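BH2851 (Bacillus halodurans, PDB 2GFG) is of unknown function but, as a CYTH-domain barrel and putative adenylate cyclase, probably acts on a phosphate-containing substrate such as a nucleotide or inorganic polyphosphate. Local coordinates at residues 39-44 with 95-100; 53-58 with 64-69; 120-125 with 180-185; 139-142 with 147-150. All blocks are in the same frame, centred on the assembly; numbering follows the deposited sequence.

Contact 1: 39-44 with 95-100; sequences HYFETD and AHFPSG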
loop_
_atom_site.group_PDB
_atom_site.type_symbol
_atom_site.label_atom_id
_atom_site.label_comp_id
_atom_site.label_asym_id
_atom_site.label_seq_id
_atom_site.Cartn_x
_atom_site.Cartn_y
_atom_site.Cartn_z
ATOM N N HIS A 39 6.487 2.950 6.291
ATOM C CA HIS A 39 7.556 2.315 7.051
ATOM C C HIS A 39 7.200 0.862 7.241
ATOM O O HIS A 39 6.196 0.552 7.869
ATOM C CB HIS A 39 7.723 2.990 8.403
ATOM C CG HIS A 39 8.052 4.444 8.316
ATOM N ND1 HIS A 39 9.348 4.912 8.251
ATOM C CD2 HIS A 39 7.254 5.539 8.268
ATOM C CE1 HIS A 39 9.333 6.232 8.175
ATOM N NE2 HIS A 39 8.076 6.637 8.187
ATOM N N TYR A 40 8.027 -0.035 6.701
ATOM C CA TYR A 40 7.707 -1.474 6.692
ATOM C C TYR A 40 8.336 -2.227 7.838
ATOM O O TYR A 40 9.462 -1.953 8.229
ATOM C CB TYR A 40 8.130 -2.097 5.371
ATOM C CG TYR A 40 7.481 -1.449 4.177
ATOM C CD1 TYR A 40 6.085 -1.302 4.110
ATOM C CD2 TYR A 40 8.243 -1.002 3.098
ATOM C CE1 TYR A 40 5.473 -0.699 3.017
ATOM C CE2 TYR A 40 7.639 -0.403 1.986
ATOM C CZ TYR A 40 6.248 -0.250 1.956
ATOM O OH TYR A 40 5.640 0.348 0.876
ATOM N N PHE A 41 7.584 -3.192 8.375
ATOM C CA PHE A 41 8.046 -4.030 9.463
ATOM C C PHE A 41 7.999 -5.493 9.057
ATOM O O PHE A 41 7.067 -5.934 8.380
ATOM C CB PHE A 41 7.196 -3.804 10.700
ATOM C CG PHE A 41 7.312 -2.429 11.258
ATOM C CD1 PHE A 41 8.202 -2.155 12.295
ATOM C CD2 PHE A 41 6.581 -1.380 10.711
ATOM C CE1 PHE A 41 8.326 -0.862 12.810
ATOM C CE2 PHE A 41 6.703 -0.087 11.220
ATOM C CZ PHE A 41 7.589 0.165 12.273
ATOM N N GLU A 42 9.005 -6.242 9.482
ATOM C CA GLU A 42 9.117 -7.640 9.140
ATOM C C GLU A 42 10.174 -8.300 10.027
ATOM O O GLU A 42 11.033 -7.613 10.597
ATOM C CB GLU A 42 9.488 -7.779 7.632
ATOM C CG GLU A 42 9.611 -9.206 7.096
ATOM C CD GLU A 42 8.338 -10.033 7.252
ATOM O OE1 GLU A 42 8.044 -10.466 8.386
ATOM O OE2 GLU A 42 7.709 -10.361 6.215
ATOM N N THR A 43 10.051 -9.615 10.211
ATOM C CA THR A 43 11.059 -10.409 10.931
ATOM C C THR A 43 12.238 -10.725 10.015
ATOM O O THR A 43 12.138 -10.584 8.805
ATOM C CB THR A 43 10.457 -11.751 11.470
ATOM O OG1 THR A 43 10.008 -12.558 10.376
ATOM C CG2 THR A 43 9.282 -11.479 12.409
ATOM N N ASP A 44 13.348 -11.167 10.601
ATOM C CA ASP A 44 14.560 -11.522 9.817
ATOM C C ASP A 44 14.269 -12.607 8.768
ATOM O O ASP A 44 14.678 -12.488 7.611
ATOM C CB ASP A 44 15.695 -11.987 10.749
ATOM C CG ASP A 44 16.363 -10.824 11.504
ATOM O OD1 ASP A 44 15.846 -9.678 11.452
ATOM O OD2 ASP A 44 17.408 -11.063 12.148
ATOM N N ALA A 95 11.176 -0.961 18.120
ATOM C CA ALA A 95 10.296 -2.134 17.882
ATOM C C ALA A 95 9.228 -2.384 19.002
ATOM O O ALA A 95 8.790 -3.532 19.202
ATOM C CB ALA A 95 11.145 -3.398 17.655
ATOM N N HIS A 96 8.828 -1.309 19.724
ATOM C CA HIS A 96 7.769 -1.405 20.733
ATOM C C HIS A 96 6.447 -0.925 20.130
ATOM O O HIS A 96 6.288 0.264 19.829
ATOM C CB HIS A 96 8.124 -0.580 21.968
ATOM C CG HIS A 96 9.347 -1.065 22.687
ATOM N ND1 HIS A 96 10.516 -0.336 22.745
ATOM C CD2 HIS A 96 9.590 -2.218 23.357
ATOM C CE1 HIS A 96 11.422 -1.013 23.429
ATOM N NE2 HIS A 96 10.887 -2.159 23.811
ATOM N N PHE A 97 5.513 -1.857 19.941
ATOM C CA PHE A 97 4.233 -1.555 19.302
ATOM C C PHE A 97 3.115 -1.435 20.332
ATOM O O PHE A 97 3.185 -2.053 21.411
ATOM C CB PHE A 97 3.895 -2.634 18.286
ATOM C CG PHE A 97 4.969 -2.859 17.271
ATOM C CD1 PHE A 97 5.001 -2.114 16.092
ATOM C CD2 PHE A 97 5.991 -3.788 17.510
ATOM C CE1 PHE A 97 6.023 -2.306 15.150
ATOM C CE2 PHE A 97 7.001 -3.990 16.581
ATOM C CZ PHE A 97 7.019 -3.247 15.393
ATOM N N PRO A 98 2.075 -0.632 20.014
ATOM C CA PRO A 98 0.990 -0.438 20.936
ATOM C C PRO A 98 -0.050 -1.543 20.838
ATOM O O PRO A 98 -0.235 -2.138 19.763
ATOM C CB PRO A 98 0.391 0.891 20.482
ATOM C CG PRO A 98 0.623 0.928 19.033
ATOM C CD PRO A 98 1.856 0.109 18.754
ATOM N N SER A 99 -0.724 -1.810 21.954
ATOM C CA SER A 99 -1.837 -2.746 21.986
ATOM C C SER A 99 -2.994 -2.209 21.149
ATOM O O SER A 99 -3.126 -0.994 20.954
ATOM C CB SER A 99 -2.300 -2.970 23.423
ATOM O OG SER A 99 -2.585 -1.737 24.051
ATOM N N GLY A 100 -3.825 -3.117 20.656
ATOM C CA GLY A 100 -4.944 -2.754 19.781
ATOM C C GLY A 100 -5.245 -3.837 18.782
ATOM O O GLY A 100 -4.723 -4.947 18.882
#
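F41 and F97 meet as an offset edge-to-face pair, the edge of F97 directed at one face of F41, with centroids 5.2 Å apart and planes at 77°. Followed outward from CB, F97 first sets its CG anti to its own carbonyl carbon (chi1 -55°), which sends the ring from the loop toward strand 34-42. CB, CG and the CD2 side of the ring have no F41 atom close by, and CD1 turns toward F66; the far corner, CE1 and CZ, does the touching. CE1 of F97 hangs over the F41 ring, displaced toward its rim, and lies 3.6 Å from F41 CE1. CZ, the tip, comes to 3.5 Å from F41 CD1, which sits near the plane of the F97 ring. The two side chains come from opposed directions and overlap only near their ends, so the contact covers little surface. L92 of helix 85-94 also packs on F41, while A91, I113 and L116 touch F97. This is an edge-to-face aromatic contact between a barrel strand and the helical layer: the loop that links helix 85-94 to helix 101-108 sets the edge of its phenylalanine against the outer face of the closed antiparallel barrel of the CYTH fold.

Contact 2: 53-58 with 64-69; sequences SALRIR and FTFTLK. With EDO (1,2-ethanediol), chain F.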
loop_
_atom_site.group_PDB
_atom_site.type_symbol
_atom_site.label_atom_id
_atom_site.label_comp_id
_atom_site.label_asym_id
_atom_site.label_seq_id
_atom_site.Cartn_x
_atom_site.Cartn_y
_atom_site.Cartn_z
ATOM N N SER A 53 1.152 -11.623 4.250
ATOM C CA SER A 53 0.720 -10.437 4.977
ATOM C C SER A 53 1.763 -9.346 4.916
ATOM O O SER A 53 2.944 -9.605 4.604
ATOM C CB SER A 53 0.428 -10.788 6.432
ATOM O OG SER A 53 -0.680 -11.665 6.525
ATOM N N ALA A 54 1.328 -8.120 5.218
ATOM C CA ALA A 54 2.195 -6.954 5.204
ATOM C C ALA A 54 1.828 -6.013 6.345
ATOM O O ALA A 54 0.634 -5.696 6.552
ATOM C CB ALA A 54 2.091 -6.230 3.865
ATOM N N LEU A 55 2.854 -5.556 7.074
ATOM C CA LEU A 55 2.684 -4.664 8.212
ATOM C C LEU A 55 3.454 -3.379 7.952
ATOM O O LEU A 55 4.652 -3.418 7.648
ATOM C CB LEU A 55 3.204 -5.336 9.485
ATOM C CG LEU A 55 2.982 -4.626 10.826
ATOM C CD1 LEU A 55 1.540 -4.616 11.200
ATOM C CD2 LEU A 55 3.801 -5.306 11.920
ATOM N N ARG A 56 2.769 -2.244 8.062
ATOM C CA ARG A 56 3.407 -0.935 7.890
ATOM C C ARG A 56 2.878 0.087 8.872
ATOM O O ARG A 56 1.805 -0.096 9.467
ATOM C CB ARG A 56 3.186 -0.405 6.459
ATOM C CG ARG A 56 1.707 -0.117 6.113
ATOM C CD ARG A 56 1.555 0.746 4.876
ATOM N NE ARG A 56 0.152 1.183 4.708
ATOM C CZ ARG A 56 -0.686 0.785 3.730
ATOM N NH1 ARG A 56 -0.259 0.039 2.701
ATOM N NH2 ARG A 56 -1.944 1.227 3.731
ATOM N N ILE A 57 3.666 1.138 9.073
ATOM C CA ILE A 57 3.183 2.380 9.665
ATOM C C ILE A 57 3.258 3.465 8.579
ATOM O O ILE A 57 4.326 3.714 8.031
ATOM C CB ILE A 57 4.023 2.804 10.895
ATOM C CG1 ILE A 57 3.775 1.840 12.057
ATOM C CG2 ILE A 57 3.681 4.253 11.316
ATOM C CD1 ILE A 57 4.718 2.033 13.242
ATOM N N ARG A 58 2.107 4.050 8.236
ATOM C CA ARG A 58 2.043 5.115 7.225
ATOM C C ARG A 58 2.066 6.479 7.875
ATOM O O ARG A 58 1.366 6.716 8.846
ATOM C CB ARG A 58 0.780 4.988 6.374
ATOM C CG ARG A 58 0.630 6.113 5.291
ATOM C CD ARG A 58 -0.452 5.792 4.288
ATOM N NE ARG A 58 -0.051 4.712 3.390
ATOM C CZ ARG A 58 -0.782 4.256 2.369
ATOM N NH1 ARG A 58 -1.981 4.767 2.105
ATOM N NH2 ARG A 58 -0.303 3.272 1.607
ATOM N N PHE A 64 -0.286 9.425 11.553
ATOM C CA PHE A 64 0.319 8.096 11.506
ATOM C C PHE A 64 -0.745 7.030 11.610
ATOM O O PHE A 64 -1.645 7.125 12.455
ATOM C CB PHE A 64 1.317 7.934 12.638
ATOM C CG PHE A 64 2.474 8.862 12.547
ATOM C CD1 PHE A 64 2.374 10.164 13.016
ATOM C CD2 PHE A 64 3.669 8.455 11.936
ATOM C CE1 PHE A 64 3.448 11.044 12.905
ATOM C CE2 PHE A 64 4.751 9.319 11.847
ATOM C CZ PHE A 64 4.641 10.614 12.316
ATOM N N THR A 65 -0.636 6.003 10.756
ATOM C CA THR A 65 -1.594 4.901 10.724
ATOM C C THR A 65 -0.861 3.550 10.692
ATOM O O THR A 65 -0.065 3.281 9.781
ATOM C CB THR A 65 -2.523 5.006 9.496
ATOM O OG1 THR A 65 -3.120 6.316 9.452
ATOM C CG2 THR A 65 -3.629 3.946 9.548
ATOM N N PHE A 66 -1.119 2.729 11.709
ATOM C CA PHE A 66 -0.575 1.374 11.806
ATOM C C PHE A 66 -1.504 0.449 11.044
ATOM O O PHE A 66 -2.696 0.424 11.312
ATOM C CB PHE A 66 -0.503 0.973 13.301
ATOM C CG PHE A 66 0.394 -0.235 13.608
ATOM C CD1 PHE A 66 1.526 -0.545 12.821
ATOM C CD2 PHE A 66 0.198 -0.953 14.807
ATOM C CE1 PHE A 66 2.367 -1.596 13.167
ATOM C CE2 PHE A 66 1.045 -2.013 15.159
ATOM C CZ PHE A 66 2.117 -2.340 14.346
ATOM N N THR A 67 -0.964 -0.297 10.071
ATOM C CA THR A 67 -1.812 -1.113 9.168
ATOM C C THR A 67 -1.264 -2.506 8.935
ATOM O O THR A 67 -0.092 -2.676 8.564
ATOM C CB THR A 67 -2.015 -0.407 7.795
ATOM O OG1 THR A 67 -2.780 0.776 7.985
ATOM C CG2 THR A 67 -2.748 -1.321 6.794
ATOM N N LEU A 68 -2.114 -3.502 9.183
ATOM C CA LEU A 68 -1.851 -4.875 8.787
ATOM C C LEU A 68 -2.724 -5.212 7.569
ATOM O O LEU A 68 -3.877 -4.770 7.487
ATOM C CB LEU A 68 -2.168 -5.836 9.941
ATOM C CG LEU A 68 -2.031 -7.348 9.666
ATOM C CD1 LEU A 68 -0.597 -7.725 9.305
ATOM C CD2 LEU A 68 -2.512 -8.155 10.870
ATOM N N LYS A 69 -2.142 -5.934 6.605
ATOM C CA LYS A 69 -2.890 -6.523 5.479
ATOM C C LYS A 69 -2.669 -8.001 5.516
ATOM O O LYS A 69 -1.530 -8.437 5.563
ATOM C CB LYS A 69 -2.391 -5.986 4.143
ATOM C CG LYS A 69 -2.730 -4.543 3.881
ATOM C CD LYS A 69 -2.173 -4.083 2.525
ATOM C CE LYS A 69 -2.514 -2.622 2.251
ATOM N NZ LYS A 69 -2.100 -2.179 0.885
HETATM C C1 EDO F . -3.890 6.863 4.670
HETATM O O1 EDO F . -3.923 7.193 3.276
HETATM C C2 EDO F . -4.216 5.378 4.866
HETATM O O2 EDO F . -4.363 5.081 6.263
HETATM O O HOH W 1 0.256 -3.214 5.449
HETATM O O HOH W 2 -1.399 2.723 6.875
HETATM O O HOH W 3 -1.255 7.867 8.097
#
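I57 and F66 face each other as a non-hydrogen-bonded pair, and their side chains mesh: I57 CG1 lies 3.4 Å from F66 CD1. The ring of F66, its CG trans to the backbone N (chi1 -164°), leans back across the neighbouring strand into the notch between I57 and L55, and its CE1 meets L55 CD1 at 3.7 Å. That same methyl of L55 also rests against CB of L68, while I57 CG2 nudges the edge of the F64 ring. V102 and L106 of helix 101-108 cover L55, and V102 also touches F66.

Through the other face project A54, R56, R58, T65, T67 and K69. R56 stretches alongside T67, with T67 CG2 beneath one face of its guanidinium, and R58 NH2 stands 3.2 Å above the guanidinium plane of R56, over its centre. R56 NH1 lies 3.4 Å from K69 NZ, whose charge is met by a salt bridge to E7; N38 accepts from R58 NE. A water accepts a hydrogen bond from R56 NE and donates to T67 OG1, a hydroxyl also bonded to N80. Replacing R56 with an alanine would probably open a gap beside T67 and leave that water without its NE donor.

Paired backbone bonds at A54-K69, R56-T67 and R58-T65 lock the register, with T67 N to R56 O at 2.8 Å. The strands run antiparallel at 169°, a beta hairpin of the CYTH barrel, whose basic side chains on one face are consistent with the anion-binding tunnel known in this family.

Contact 3: 120-125 with 180-185; sequences GTLSTS and ENKIQR. With EDO (1,2-ethanediol), chain H; EDO (1,2-ethanediol), chain G.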
loop_
_atom_site.group_PDB
_atom_site.type_symbol
_atom_site.label_atom_id
_atom_site.label_comp_id
_atom_site.label_asym_id
_atom_site.label_seq_id
_atom_site.Cartn_x
_atom_site.Cartn_y
_atom_site.Cartn_z
ATOM N N GLY A 120 12.620 -0.769 6.486
ATOM C CA GLY A 120 12.871 0.391 5.628
ATOM C C GLY A 120 11.622 1.186 5.290
ATOM O O GLY A 120 10.512 0.811 5.668
ATOM N N THR A 121 11.814 2.257 4.518
ATOM C CA THR A 121 10.753 3.203 4.210
ATOM C C THR A 121 10.652 3.475 2.703
ATOM O O THR A 121 11.640 3.809 2.057
ATOM C CB THR A 121 10.976 4.541 4.951
ATOM O OG1 THR A 121 11.102 4.289 6.350
ATOM C CG2 THR A 121 9.803 5.519 4.714
ATOM N N LEU A 122 9.430 3.357 2.179
ATOM C CA LEU A 122 9.122 3.656 0.788
ATOM C C LEU A 122 8.204 4.868 0.750
ATOM O O LEU A 122 7.146 4.871 1.400
ATOM C CB LEU A 122 8.439 2.444 0.137
ATOM C CG LEU A 122 7.933 2.561 -1.309
ATOM C CD1 LEU A 122 7.974 1.205 -1.984
ATOM C CD2 LEU A 122 6.512 3.154 -1.392
ATOM N N SER A 123 8.606 5.904 0.002
ATOM C CA SER A 123 7.801 7.127 -0.126
ATOM C C SER A 123 6.962 7.088 -1.390
ATOM O O SER A 123 7.432 6.643 -2.428
ATOM C CB SER A 123 8.697 8.361 -0.142
ATOM O OG SER A 123 9.346 8.529 1.106
ATOM N N THR A 124 5.724 7.584 -1.298
ATOM C CA THR A 124 4.814 7.637 -2.457
ATOM C C THR A 124 4.135 9.000 -2.580
ATOM O O THR A 124 3.632 9.549 -1.599
ATOM C CB THR A 124 3.720 6.545 -2.385
ATOM O OG1 THR A 124 4.332 5.249 -2.386
ATOM C CG2 THR A 124 2.756 6.646 -3.592
ATOM N N SER A 125 4.154 9.543 -3.797
ATOM C CA SER A 125 3.378 10.708 -4.148
ATOM C C SER A 125 2.134 10.205 -4.863
ATOM O O SER A 125 2.234 9.570 -5.917
ATOM C CB SER A 125 4.178 11.624 -5.050
ATOM O OG SER A 125 3.462 12.790 -5.336
ATOM N N GLU A 180 3.930 -6.822 -8.488
ATOM C CA GLU A 180 3.815 -7.171 -7.070
ATOM C C GLU A 180 3.579 -5.897 -6.250
ATOM O O GLU A 180 3.724 -4.786 -6.759
ATOM C CB GLU A 180 5.070 -7.933 -6.581
ATOM C CG GLU A 180 6.366 -7.111 -6.576
ATOM C CD GLU A 180 7.628 -7.979 -6.528
ATOM O OE1 GLU A 180 7.570 -9.101 -5.969
ATOM O OE2 GLU A 180 8.679 -7.527 -7.048
ATOM N N ASN A 181 3.168 -6.072 -5.000
ATOM C CA ASN A 181 2.876 -4.936 -4.104
ATOM C C ASN A 181 4.114 -4.069 -3.812
ATOM O O ASN A 181 5.232 -4.544 -3.883
ATOM C CB ASN A 181 2.260 -5.446 -2.787
ATOM C CG ASN A 181 0.813 -5.958 -2.965
ATOM O OD1 ASN A 181 0.035 -5.408 -3.754
ATOM N ND2 ASN A 181 0.452 -6.988 -2.207
ATOM N N LYS A 182 3.881 -2.780 -3.501
ATOM C CA LYS A 182 4.977 -1.822 -3.188
ATOM C C LYS A 182 5.963 -2.408 -2.198
ATOM O O LYS A 182 7.172 -2.350 -2.405
ATOM C CB LYS A 182 4.412 -0.526 -2.615
ATOM C CG LYS A 182 3.853 0.411 -3.642
ATOM C CD LYS A 182 3.105 1.549 -2.988
ATOM C CE LYS A 182 2.520 2.506 -4.011
ATOM N NZ LYS A 182 1.564 1.846 -4.915
ATOM N N ILE A 183 5.430 -2.959 -1.108
ATOM C CA ILE A 183 6.245 -3.574 -0.062
ATOM C C ILE A 183 7.067 -4.768 -0.597
ATOM O O ILE A 183 8.196 -5.002 -0.157
ATOM C CB ILE A 183 5.358 -4.010 1.165
ATOM C CG1 ILE A 183 6.230 -4.426 2.336
ATOM C CG2 ILE A 183 4.369 -5.143 0.780
ATOM C CD1 ILE A 183 5.470 -4.580 3.625
ATOM N N GLN A 184 6.501 -5.497 -1.559
ATOM C CA GLN A 184 7.202 -6.629 -2.187
ATOM C C GLN A 184 8.245 -6.119 -3.184
ATOM O O GLN A 184 9.364 -6.643 -3.245
ATOM C CB GLN A 184 6.210 -7.561 -2.878
ATOM C CG GLN A 184 5.138 -8.140 -1.942
ATOM C CD GLN A 184 5.669 -9.218 -1.039
ATOM N N ARG A 185 7.885 -5.064 -3.943
ATOM C CA ARG A 185 8.851 -4.376 -4.825
ATOM C C ARG A 185 9.974 -3.756 -3.997
ATOM O O ARG A 185 11.102 -3.641 -4.464
ATOM C CB ARG A 185 8.167 -3.288 -5.671
ATOM C CG ARG A 185 7.120 -3.811 -6.651
ATOM C CD ARG A 185 6.858 -2.831 -7.797
ATOM N NE ARG A 185 6.590 -1.454 -7.342
ATOM C CZ ARG A 185 5.380 -0.968 -7.003
ATOM N NH1 ARG A 185 4.309 -1.758 -6.951
ATOM N NH2 ARG A 185 5.263 0.308 -6.663
HETATM C C1 EDO H . 0.291 -1.428 -4.219
HETATM O O1 EDO H . 1.103 -2.092 -5.190
HETATM C C2 EDO H . 0.292 -2.193 -2.896
HETATM O O2 EDO H . 0.820 -1.402 -1.814
HETATM C C1 EDO G . 5.045 14.574 -7.752
HETATM O O1 EDO G . 3.697 14.738 -7.297
HETATM C C2 EDO G . 5.185 13.252 -8.513
HETATM O O2 EDO G . 4.200 13.152 -9.561
#
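L122 and T124, neighbouring inward-facing side chains of a CYTH barrel strand, receive the side chain of K182, the first residue of the C-terminal helix 182-190. K182 crosses both at about a right angle. L122 CD1 touches the start of the lysine, 3.7 Å from K182 O and 4.0 Å from K182 CB, and L122 CD2 lies against CD. Farther along, K182 CE passes 3.7 Å from T124 OG1, while T124 CG2 lies more loosely against the same CE. The aliphatic part of the lysine thus slides over a leucine and a threonine before its ammonium group reaches the acids beyond.

The next shell holds these groups in place. K182 NZ is gripped by three carboxylates, D139, E150 and E152, toward which the chain turns at its last torsion (chi4 60°). T124 OG1 is hydrogen-bonded to S141 OG on the adjoining strand, and Y40 and N38 pack against L122.

Around the beginning of the helix, R185 lays one face of its guanidinium against CA of K182, the atom standing 3.7 Å above the plane toward the rim. A bend at chi3 turns this guanidinium toward the acids, and R185 NE and NH1 make salt bridges with D148 and E150. N181 occupies the N-cap position, and N181 O accepts from R185 N at 2.7 Å. An ethanediol, probably from the crystallisation liquor, is weakly bonded to K182 N. R185 NH1 also reaches back before the helix, donating in the guanidinium plane to E180 O at 3.1 Å.

Contact 4: 139-142 with 147-150; sequences DHSS and EDYE. With EDO (1,2-ethanediol), chain H.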
loop_
_atom_site.group_PDB
_atom_site.type_symbol
_atom_site.label_atom_id
_atom_site.label_comp_id
_atom_site.label_asym_id
_atom_site.label_seq_id
_atom_site.Cartn_x
_atom_site.Cartn_y
_atom_site.Cartn_z
ATOM N N ASP A 139 0.320 6.438 -8.509
ATOM C CA ASP A 139 1.381 6.359 -7.486
ATOM C C ASP A 139 2.765 6.479 -8.076
ATOM O O ASP A 139 3.202 5.608 -8.832
ATOM C CB ASP A 139 1.299 5.018 -6.746
ATOM C CG ASP A 139 0.092 4.911 -5.856
ATOM O OD1 ASP A 139 -0.656 5.895 -5.722
ATOM O OD2 ASP A 139 -0.097 3.827 -5.265
ATOM N N HIS A 140 3.474 7.533 -7.681
ATOM C CA HIS A 140 4.887 7.684 -7.970
ATOM C C HIS A 140 5.640 7.411 -6.666
ATOM O O HIS A 140 5.474 8.142 -5.679
ATOM C CB HIS A 140 5.175 9.105 -8.502
ATOM C CG HIS A 140 6.634 9.430 -8.625
ATOM N ND1 HIS A 140 7.128 10.703 -8.434
ATOM C CD2 HIS A 140 7.708 8.644 -8.880
ATOM C CE1 HIS A 140 8.440 10.690 -8.592
ATOM N NE2 HIS A 140 8.817 9.451 -8.845
ATOM N N SER A 141 6.424 6.333 -6.652
ATOM C CA SER A 141 7.105 5.881 -5.434
ATOM C C SER A 141 8.610 5.954 -5.572
ATOM O O SER A 141 9.142 5.760 -6.650
ATOM C CB SER A 141 6.695 4.438 -5.100
ATOM O OG SER A 141 5.300 4.341 -4.922
ATOM N N SER A 142 9.292 6.216 -4.448
ATOM C CA SER A 142 10.757 6.207 -4.387
ATOM C C SER A 142 11.208 5.375 -3.196
ATOM O O SER A 142 10.648 5.493 -2.102
ATOM C CB SER A 142 11.295 7.622 -4.257
ATOM O OG SER A 142 10.959 8.176 -2.998
ATOM N N GLU A 147 13.159 4.606 -8.241
ATOM C CA GLU A 147 11.743 5.007 -8.230
ATOM C C GLU A 147 10.935 4.308 -9.318
ATOM O O GLU A 147 11.492 3.708 -10.231
ATOM C CB GLU A 147 11.614 6.528 -8.372
ATOM C CG GLU A 147 12.029 7.092 -9.730
ATOM C CD GLU A 147 11.860 8.604 -9.808
ATOM O OE1 GLU A 147 11.897 9.270 -8.747
ATOM O OE2 GLU A 147 11.698 9.127 -10.932
ATOM N N ASP A 148 9.614 4.372 -9.193
ATOM C CA ASP A 148 8.711 3.808 -10.214
ATOM C C ASP A 148 7.324 4.451 -10.184
ATOM O O ASP A 148 7.023 5.271 -9.310
ATOM C CB ASP A 148 8.619 2.263 -10.086
ATOM C CG ASP A 148 8.042 1.795 -8.729
ATOM O OD1 ASP A 148 7.146 2.479 -8.162
ATOM O OD2 ASP A 148 8.435 0.683 -8.284
ATOM N N TYR A 149 6.502 4.091 -11.168
ATOM C CA TYR A 149 5.180 4.680 -11.354
ATOM C C TYR A 149 4.158 3.581 -11.477
ATOM O O TYR A 149 4.438 2.528 -12.058
ATOM C CB TYR A 149 5.168 5.559 -12.606
ATOM C CG TYR A 149 6.238 6.619 -12.610
ATOM C CD1 TYR A 149 7.529 6.339 -13.082
ATOM C CD2 TYR A 149 5.984 7.893 -12.104
ATOM C CE1 TYR A 149 8.537 7.316 -13.063
ATOM C CE2 TYR A 149 6.979 8.878 -12.082
ATOM C CZ TYR A 149 8.252 8.581 -12.552
ATOM O OH TYR A 149 9.220 9.539 -12.520
ATOM N N GLU A 150 2.969 3.814 -10.931
ATOM C CA GLU A 150 1.947 2.777 -10.859
ATOM C C GLU A 150 0.535 3.362 -10.858
ATOM O O GLU A 150 0.264 4.360 -10.190
ATOM C CB GLU A 150 2.149 1.944 -9.586
ATOM C CG GLU A 150 1.435 0.588 -9.596
ATOM C CD GLU A 150 1.491 -0.124 -8.249
ATOM O OE1 GLU A 150 2.086 0.424 -7.296
ATOM O OE2 GLU A 150 0.925 -1.222 -8.140
HETATM C C1 EDO H . 0.291 -1.428 -4.219
HETATM O O1 EDO H . 1.103 -2.092 -5.190
HETATM C C2 EDO H . 0.292 -2.193 -2.896
HETATM O O2 EDO H . 0.820 -1.402 -1.814
HETATM O O HOH W 4 4.529 3.602 -7.551
#
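H140 NE2 donates to E147 OE1 across the hairpin at 3.1 Å, with 154° at the hydrogen. The bond lies in the imidazole plane but meets the carboxylate from above, the ring and carboxylate planes standing 89° apart. E147 is placed for this by its CG lying between backbone N and carbonyl carbon and an extended chain beyond. Backbone bonds at D139-E150 and S141-D148 tie the two strands, D139 N reaching E150 O at 2.7 Å.

Against one face of the imidazole lies Y149, whose CE2 comes to 3.3 Å from H140 CD2, over the rim of the ring. The rings are tilted by only 13° but slid apart, so they barely overlap; Y149 OH is hydrogen-bonded to K16, and F19 meets the tyrosine ring. A leucine in place of H140 would probably leave E147 OE1 without its cross-strand donor and take the flat surface away from Y149.

The opposite face of the hairpin carries D139, S141, D148 and E150. S141 CB packs 3.7 Å from D148 OD1, and a water bridges the strands there, hydrogen-bonded to D139 O, S141 OG and D148 OD1. D148 OD2 is also hydrogen-bonded to Y143 OH. D139 OD2 and E150 OE1 stand 4.5 Å apart, and R126 pairs with D139. An ethanediol hydroxyl donates to E150 OE2.

Two chemistries are thus separated by one antiparallel hairpin: a histidine-carboxylate pair and aromatic packing on one face, and on the other a cluster of acids whose negative charge is probably offset by K182, R126 and R185.

Overall arrangement
All four contacts have at least one segment on the closed antiparallel barrel. Contacts 1 and 2, with centres 9 Å apart, share neighbouring strands: F41 N probably hydrogen-bonds to L55 O, 3.0 Å away, and F97 CD1 packs 3.4 Å from F66 CZ. Strand 34-42 also leads to contact 3, where Y40 N reaches G120 O at 2.8 Å and I183 meets both Y40 and A54. Contact 4 is nested in the loop closed by contact 3 and joined to it by the K182 NZ to D139 OD2 salt bridge of 2.6 Å; one ethanediol touches both. Contacts 2 and 4 lie on opposite sides of the chain's centre, about 19 Å between centres, yet R58, K182 and D139 each lie near unidentified bound material, consistent with a pocket inside the barrel.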